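Long-range contact in C2 toxin component I (Clostridium botulinum, PDB 2J3X), which is the enzymatic component of the binary C2 toxin, an ADP-ribosyltransferase that modifies actin in target cells: residues K289-G303 with R361-G375. The protein carries 2 engineered substitutions. Residues are numbered along the deposited sequence; the frame is centred on the assembly and turned at random.
Engineered in segment 361-375: Arg361 (natural residue Ser).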
loop_
_atom_site.group_PDB
_atom_site.type_symbol
_atom_site.label_atom_id
_atom_site.label_comp_id
_atom_site.label_asym_id
_atom_site.label_seq_id
_atom_site.Cartn_x
_atom_site.Cartn_y
_atom_site.Cartn_z
ATOM N N LYS A 289 21.331 -14.879 -5.571
ATOM C CA LYS A 289 20.455 -14.243 -6.534
ATOM C C LYS A 289 19.625 -13.164 -5.793
ATOM O O LYS A 289 18.496 -13.412 -5.383
ATOM C CB LYS A 289 19.592 -15.332 -7.209
ATOM C CG LYS A 289 18.813 -14.888 -8.398
ATOM C CD LYS A 289 18.529 -16.072 -9.429
ATOM C CE LYS A 289 18.269 -15.294 -10.709
ATOM N NZ LYS A 289 17.429 -16.027 -11.625
ATOM N N PRO A 290 20.244 -12.006 -5.475
ATOM C CA PRO A 290 19.515 -10.984 -4.698
ATOM C C PRO A 290 18.223 -10.523 -5.412
ATOM O O PRO A 290 18.033 -10.741 -6.617
ATOM C CB PRO A 290 20.538 -9.839 -4.571
ATOM C CG PRO A 290 21.924 -10.580 -4.622
ATOM C CD PRO A 290 21.641 -11.594 -5.740
ATOM N N ILE A 291 17.307 -9.935 -4.649
ATOM C CA ILE A 291 16.037 -9.518 -5.229
ATOM C C ILE A 291 16.269 -8.687 -6.511
ATOM O O ILE A 291 16.986 -7.712 -6.487
ATOM C CB ILE A 291 15.293 -8.677 -4.190
ATOM C CG1 ILE A 291 15.016 -9.515 -2.907
ATOM C CG2 ILE A 291 13.984 -8.104 -4.755
ATOM C CD1 ILE A 291 14.246 -10.865 -3.200
ATOM N N PRO A 292 15.722 -9.130 -7.643
ATOM C CA PRO A 292 16.151 -8.547 -8.938
ATOM C C PRO A 292 15.517 -7.200 -9.277
ATOM O O PRO A 292 15.987 -6.512 -10.178
ATOM C CB PRO A 292 15.734 -9.624 -9.937
ATOM C CG PRO A 292 14.549 -10.256 -9.306
ATOM C CD PRO A 292 14.851 -10.297 -7.824
ATOM N N GLN A 293 14.364 -6.898 -8.670
ATOM C CA GLN A 293 13.671 -5.616 -8.948
ATOM C C GLN A 293 12.906 -5.268 -7.701
ATOM O O GLN A 293 12.641 -6.153 -6.892
ATOM C CB GLN A 293 12.722 -5.744 -10.150
ATOM C CG GLN A 293 11.502 -6.700 -9.868
ATOM C CD GLN A 293 10.567 -6.946 -11.047
ATOM O OE1 GLN A 293 10.135 -8.041 -11.260
ATOM N NE2 GLN A 293 10.268 -5.891 -11.831
ATOM N N THR A 294 12.505 -4.022 -7.560
ATOM C CA THR A 294 11.749 -3.632 -6.357
ATOM C C THR A 294 10.343 -4.231 -6.399
ATOM O O THR A 294 9.652 -4.123 -7.400
ATOM C CB THR A 294 11.706 -2.121 -6.267
ATOM O OG1 THR A 294 13.059 -1.659 -6.154
ATOM C CG2 THR A 294 10.943 -1.655 -4.975
ATOM N N LEU A 295 9.933 -4.805 -5.286
ATOM C CA LEU A 295 8.566 -5.210 -5.154
ATOM C C LEU A 295 8.168 -5.333 -3.703
ATOM O O LEU A 295 9.000 -5.310 -2.831
ATOM C CB LEU A 295 8.343 -6.524 -5.857
ATOM C CG LEU A 295 8.779 -7.794 -5.173
ATOM C CD1 LEU A 295 8.123 -8.975 -5.838
ATOM C CD2 LEU A 295 10.263 -7.933 -5.041
ATOM N N ILE A 296 6.874 -5.490 -3.494
ATOM C CA ILE A 296 6.288 -5.561 -2.155
ATOM C C ILE A 296 6.142 -7.040 -1.725
ATOM O O ILE A 296 5.560 -7.849 -2.441
ATOM C CB ILE A 296 4.916 -4.849 -2.145
ATOM C CG1 ILE A 296 5.110 -3.317 -2.413
ATOM C CG2 ILE A 296 4.130 -5.153 -0.843
ATOM C CD1 ILE A 296 5.855 -2.579 -1.222
ATOM N N ALA A 297 6.625 -7.358 -0.517
ATOM C CA ALA A 297 6.264 -8.611 0.099
ATOM C C ALA A 297 5.660 -8.316 1.508
ATOM O O ALA A 297 5.757 -7.203 2.013
ATOM C CB ALA A 297 7.478 -9.476 0.250
ATOM N N TYR A 298 5.016 -9.314 2.097
ATOM C CA TYR A 298 4.200 -9.077 3.314
ATOM C C TYR A 298 4.653 -9.949 4.461
ATOM O O TYR A 298 5.078 -11.096 4.271
ATOM C CB TYR A 298 2.733 -9.424 2.995
ATOM C CG TYR A 298 2.124 -8.393 2.103
ATOM C CD1 TYR A 298 1.655 -7.180 2.633
ATOM C CD2 TYR A 298 2.082 -8.613 0.684
ATOM C CE1 TYR A 298 1.091 -6.181 1.802
ATOM C CE2 TYR A 298 1.530 -7.634 -0.188
ATOM C CZ TYR A 298 1.053 -6.416 0.392
ATOM O OH TYR A 298 0.506 -5.423 -0.377
ATOM N N ARG A 299 4.529 -9.420 5.676
ATOM C CA ARG A 299 4.777 -10.238 6.864
ATOM C C ARG A 299 3.819 -9.751 7.963
ATOM O O ARG A 299 3.922 -8.598 8.400
ATOM C CB ARG A 299 6.184 -10.019 7.311
ATOM C CG ARG A 299 6.607 -10.910 8.528
ATOM C CD ARG A 299 8.087 -10.692 8.793
ATOM N NE ARG A 299 8.445 -11.198 10.139
ATOM C CZ ARG A 299 8.552 -12.476 10.466
ATOM N NH1 ARG A 299 8.352 -13.431 9.555
ATOM N NH2 ARG A 299 8.859 -12.811 11.725
ATOM N N ARG A 300 2.900 -10.639 8.355
ATOM C CA ARG A 300 1.893 -10.298 9.357
ATOM C C ARG A 300 2.395 -10.782 10.719
ATOM O O ARG A 300 2.888 -11.914 10.815
ATOM C CB ARG A 300 0.589 -11.008 9.036
ATOM C CG ARG A 300 -0.241 -10.307 7.903
ATOM C CD ARG A 300 -1.431 -11.202 7.511
ATOM N NE ARG A 300 -2.387 -10.502 6.652
ATOM C CZ ARG A 300 -3.441 -9.821 7.100
ATOM N NH1 ARG A 300 -3.696 -9.660 8.435
ATOM N NH2 ARG A 300 -4.197 -9.216 6.235
ATOM N N VAL A 301 2.258 -9.926 11.737
ATOM C CA VAL A 301 2.741 -10.219 13.098
ATOM C C VAL A 301 1.687 -9.799 14.088
ATOM O O VAL A 301 0.748 -9.054 13.746
ATOM C CB VAL A 301 4.062 -9.549 13.433
ATOM C CG1 VAL A 301 5.173 -10.004 12.460
ATOM C CG2 VAL A 301 3.894 -8.014 13.374
ATOM N N ASP A 302 1.828 -10.267 15.331
ATOM C CA ASP A 302 0.886 -9.829 16.348
ATOM C C ASP A 302 1.547 -8.652 17.130
ATOM O O ASP A 302 2.435 -7.977 16.603
ATOM C CB ASP A 302 0.504 -11.023 17.239
ATOM C CG ASP A 302 1.699 -11.578 18.022
ATOM O OD1 ASP A 302 2.787 -10.952 18.102
ATOM O OD2 ASP A 302 1.570 -12.684 18.604
ATOM N N GLY A 303 1.078 -8.345 18.350
ATOM C CA GLY A 303 1.589 -7.131 19.019
ATOM C C GLY A 303 2.997 -7.210 19.596
ATOM O O GLY A 303 3.572 -6.172 19.940
ATOM N N ARG A 361 -3.776 -11.928 12.407
ATOM C CA ARG A 361 -2.694 -11.081 12.922
ATOM C C ARG A 361 -2.916 -9.664 12.392
ATOM O O ARG A 361 -3.056 -9.483 11.170
ATOM C CB ARG A 361 -1.354 -11.615 12.448
ATOM C CG ARG A 361 -1.086 -13.033 13.024
ATOM C CD ARG A 361 0.318 -13.361 12.701
ATOM N NE ARG A 361 0.708 -14.689 13.159
ATOM C CZ ARG A 361 1.920 -15.196 12.950
ATOM N NH1 ARG A 361 2.827 -14.475 12.300
ATOM N NH2 ARG A 361 2.213 -16.425 13.375
ATOM N N ARG A 362 -2.960 -8.681 13.299
ATOM C CA ARG A 362 -3.433 -7.300 12.963
ATOM C C ARG A 362 -2.348 -6.410 12.354
ATOM O O ARG A 362 -2.656 -5.325 11.831
ATOM C CB ARG A 362 -3.947 -6.636 14.274
ATOM C CG ARG A 362 -5.169 -7.355 14.838
ATOM C CD ARG A 362 -5.439 -6.835 16.254
ATOM N NE ARG A 362 -6.687 -7.415 16.791
ATOM C CZ ARG A 362 -6.787 -8.615 17.358
ATOM N NH1 ARG A 362 -5.750 -9.417 17.479
ATOM N NH2 ARG A 362 -7.952 -8.997 17.822
ATOM N N PHE A 363 -1.085 -6.813 12.474
ATOM C CA PHE A 363 0.003 -5.882 12.096
ATOM C C PHE A 363 0.624 -6.384 10.782
ATOM O O PHE A 363 1.382 -7.346 10.767
ATOM C CB PHE A 363 1.032 -5.733 13.233
ATOM C CG PHE A 363 0.403 -5.229 14.523
ATOM C CD1 PHE A 363 -0.160 -6.137 15.447
ATOM C CD2 PHE A 363 0.338 -3.875 14.789
ATOM C CE1 PHE A 363 -0.770 -5.698 16.636
ATOM C CE2 PHE A 363 -0.277 -3.385 16.001
ATOM C CZ PHE A 363 -0.836 -4.328 16.946
ATOM N N ILE A 364 0.245 -5.733 9.677
ATOM C CA ILE A 364 0.598 -6.257 8.357
ATOM C C ILE A 364 1.778 -5.443 7.839
ATOM O O ILE A 364 1.587 -4.331 7.416
ATOM C CB ILE A 364 -0.571 -6.077 7.384
ATOM C CG1 ILE A 364 -1.892 -6.679 7.912
ATOM C CG2 ILE A 364 -0.173 -6.604 5.966
ATOM C CD1 ILE A 364 -3.175 -5.970 7.342
ATOM N N PHE A 365 2.980 -6.006 7.857
ATOM C CA PHE A 365 4.130 -5.316 7.278
ATOM C C PHE A 365 4.064 -5.442 5.779
ATOM O O PHE A 365 3.997 -6.558 5.258
ATOM C CB PHE A 365 5.457 -5.825 7.754
ATOM C CG PHE A 365 5.832 -5.278 9.114
ATOM C CD1 PHE A 365 6.439 -4.042 9.236
ATOM C CD2 PHE A 365 5.512 -5.999 10.255
ATOM C CE1 PHE A 365 6.805 -3.532 10.514
ATOM C CE2 PHE A 365 5.870 -5.486 11.535
ATOM C CZ PHE A 365 6.506 -4.245 11.637
ATOM N N ARG A 366 3.998 -4.275 5.130
ATOM C CA ARG A 366 3.982 -4.191 3.654
ATOM C C ARG A 366 5.411 -3.716 3.334
ATOM O O ARG A 366 5.721 -2.530 3.353
ATOM C CB ARG A 366 2.843 -3.217 3.232
ATOM C CG ARG A 366 2.822 -3.032 1.662
ATOM C CD ARG A 366 1.565 -2.346 1.220
ATOM N NE ARG A 366 1.614 -2.136 -0.236
ATOM C CZ ARG A 366 1.880 -0.962 -0.831
ATOM N NH1 ARG A 366 2.079 0.135 -0.091
ATOM N NH2 ARG A 366 1.906 -0.899 -2.197
ATOM N N LEU A 367 6.308 -4.671 3.085
ATOM C CA LEU A 367 7.748 -4.403 3.057
ATOM C C LEU A 367 8.160 -4.128 1.620
ATOM O O LEU A 367 7.916 -4.956 0.759
ATOM C CB LEU A 367 8.555 -5.652 3.521
ATOM C CG LEU A 367 8.177 -6.027 4.964
ATOM C CD1 LEU A 367 8.839 -7.341 5.342
ATOM C CD2 LEU A 367 8.595 -4.885 5.911
ATOM N N ARG A 368 8.805 -2.998 1.371
ATOM C CA ARG A 368 9.411 -2.795 0.059
ATOM C C ARG A 368 10.744 -3.518 -0.005
ATOM O O ARG A 368 11.682 -3.179 0.726
ATOM C CB ARG A 368 9.556 -1.277 -0.226
ATOM C CG ARG A 368 10.298 -1.007 -1.613
ATOM C CD ARG A 368 10.556 0.525 -1.749
ATOM N NE ARG A 368 9.265 1.223 -1.599
ATOM C CZ ARG A 368 9.067 2.421 -1.018
ATOM N NH1 ARG A 368 10.067 3.097 -0.506
ATOM N NH2 ARG A 368 7.814 2.922 -0.903
ATOM N N LEU A 369 10.837 -4.510 -0.890
ATOM C CA LEU A 369 12.096 -5.220 -1.083
ATOM C C LEU A 369 12.777 -4.575 -2.250
ATOM O O LEU A 369 12.321 -4.736 -3.355
ATOM C CB LEU A 369 11.833 -6.717 -1.383
ATOM C CG LEU A 369 10.985 -7.418 -0.275
ATOM C CD1 LEU A 369 10.867 -8.965 -0.568
ATOM C CD2 LEU A 369 11.521 -7.144 1.159
ATOM N N SER A 370 13.858 -3.836 -2.010
ATOM C CA SER A 370 14.459 -3.061 -3.085
ATOM C C SER A 370 15.400 -3.935 -3.920
ATOM O O SER A 370 15.985 -4.893 -3.420
ATOM C CB SER A 370 15.260 -1.883 -2.472
ATOM O OG SER A 370 14.386 -0.955 -1.806
ATOM N N GLU A 371 15.618 -3.554 -5.186
ATOM C CA GLU A 371 16.570 -4.282 -5.997
ATOM C C GLU A 371 17.924 -4.494 -5.287
ATOM O O GLU A 371 18.553 -3.505 -4.867
ATOM C CB GLU A 371 16.818 -3.561 -7.353
ATOM C CG GLU A 371 17.856 -4.299 -8.184
ATOM C CD GLU A 371 18.251 -3.640 -9.513
ATOM O OE1 GLU A 371 17.385 -3.002 -10.095
ATOM O OE2 GLU A 371 19.460 -3.782 -9.903
ATOM N N GLY A 372 18.412 -5.732 -5.200
ATOM C CA GLY A 372 19.733 -5.963 -4.669
ATOM C C GLY A 372 19.606 -6.428 -3.217
ATOM O O GLY A 372 20.608 -6.832 -2.627
ATOM N N ALA A 373 18.413 -6.308 -2.626
ATOM C CA ALA A 373 18.221 -6.831 -1.203
ATOM C C ALA A 373 18.638 -8.321 -1.151
ATOM O O ALA A 373 18.368 -9.098 -2.092
ATOM C CB ALA A 373 16.802 -6.701 -0.744
ATOM N N ILE A 374 19.278 -8.714 -0.054
ATOM C CA ILE A 374 19.717 -10.080 0.072
ATOM C C ILE A 374 18.547 -10.956 0.610
ATOM O O ILE A 374 18.016 -10.757 1.731
ATOM C CB ILE A 374 20.914 -10.190 1.023
ATOM C CG1 ILE A 374 22.068 -9.291 0.580
ATOM C CG2 ILE A 374 21.331 -11.703 1.161
ATOM C CD1 ILE A 374 22.628 -9.520 -0.864
ATOM N N GLY A 375 18.123 -11.873 -0.238
ATOM C CA GLY A 375 16.960 -12.705 0.004
ATOM C C GLY A 375 16.703 -13.543 -1.227
ATOM O O GLY A 375 17.314 -13.339 -2.274
HETATM O O HOH W 1 19.494 -15.170 -3.430
#
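Arg300 and Arg361 exchange side chain for backbone at one end of an antiparallel strand pair, a worked example of how reciprocal side-chain-to-backbone bonds can brace the end of a ladder, Arg300 from within strand 295-301 and Arg361 from just before strand 363-369. The engineered Arg361 sends NH1 to Arg300 O, 3.0 Å away and within its own guanidinium plane. In return, Arg300 NH1 makes a short but bent, weak bond to Arg361 O (2.8 Å, 123° at the hydrogen). Arg300 has CG anti to its carbonyl carbon (chi1 -79°) and an extended chain, which lays the side chain alongside Ile364; Ile364 CG1 sits 3.5 Å above the centre of the guanidinium. Ser353 O accepts from NE and Gln418 OE1 from NH1, so the buried head has several acceptors, and Ile364 covers one face. Between the ends, strands 295-301 and 363-369 run through regularly alternating hydrogen-bonded and non-hydrogen-bonded pairs. Leu369 CD1 packs 3.5 Å from Ala297 CB, while its CB approaches Leu295 CD2. Beyond the other end of the ladder, Ile291 docks on the type II turn Ser370-Ala373 through its backbone: its N gives a bond to Ala373 O (2.9 Å) and its O receives one from Gly372 N (2.8 Å). Ile291 CG1 rests against Ala373 CB. Strand 363-369 joins 295-301 to strand 414-426, while Tyr298 bonds Ser350 through the backbone. The pair forms part of the central sheet of the C-terminal ADP-ribosyltransferase domain, in which Arg299, held by Ser348 O, probably corresponds to the arginine of the family's Arg-Ser-Glu NAD-site signature.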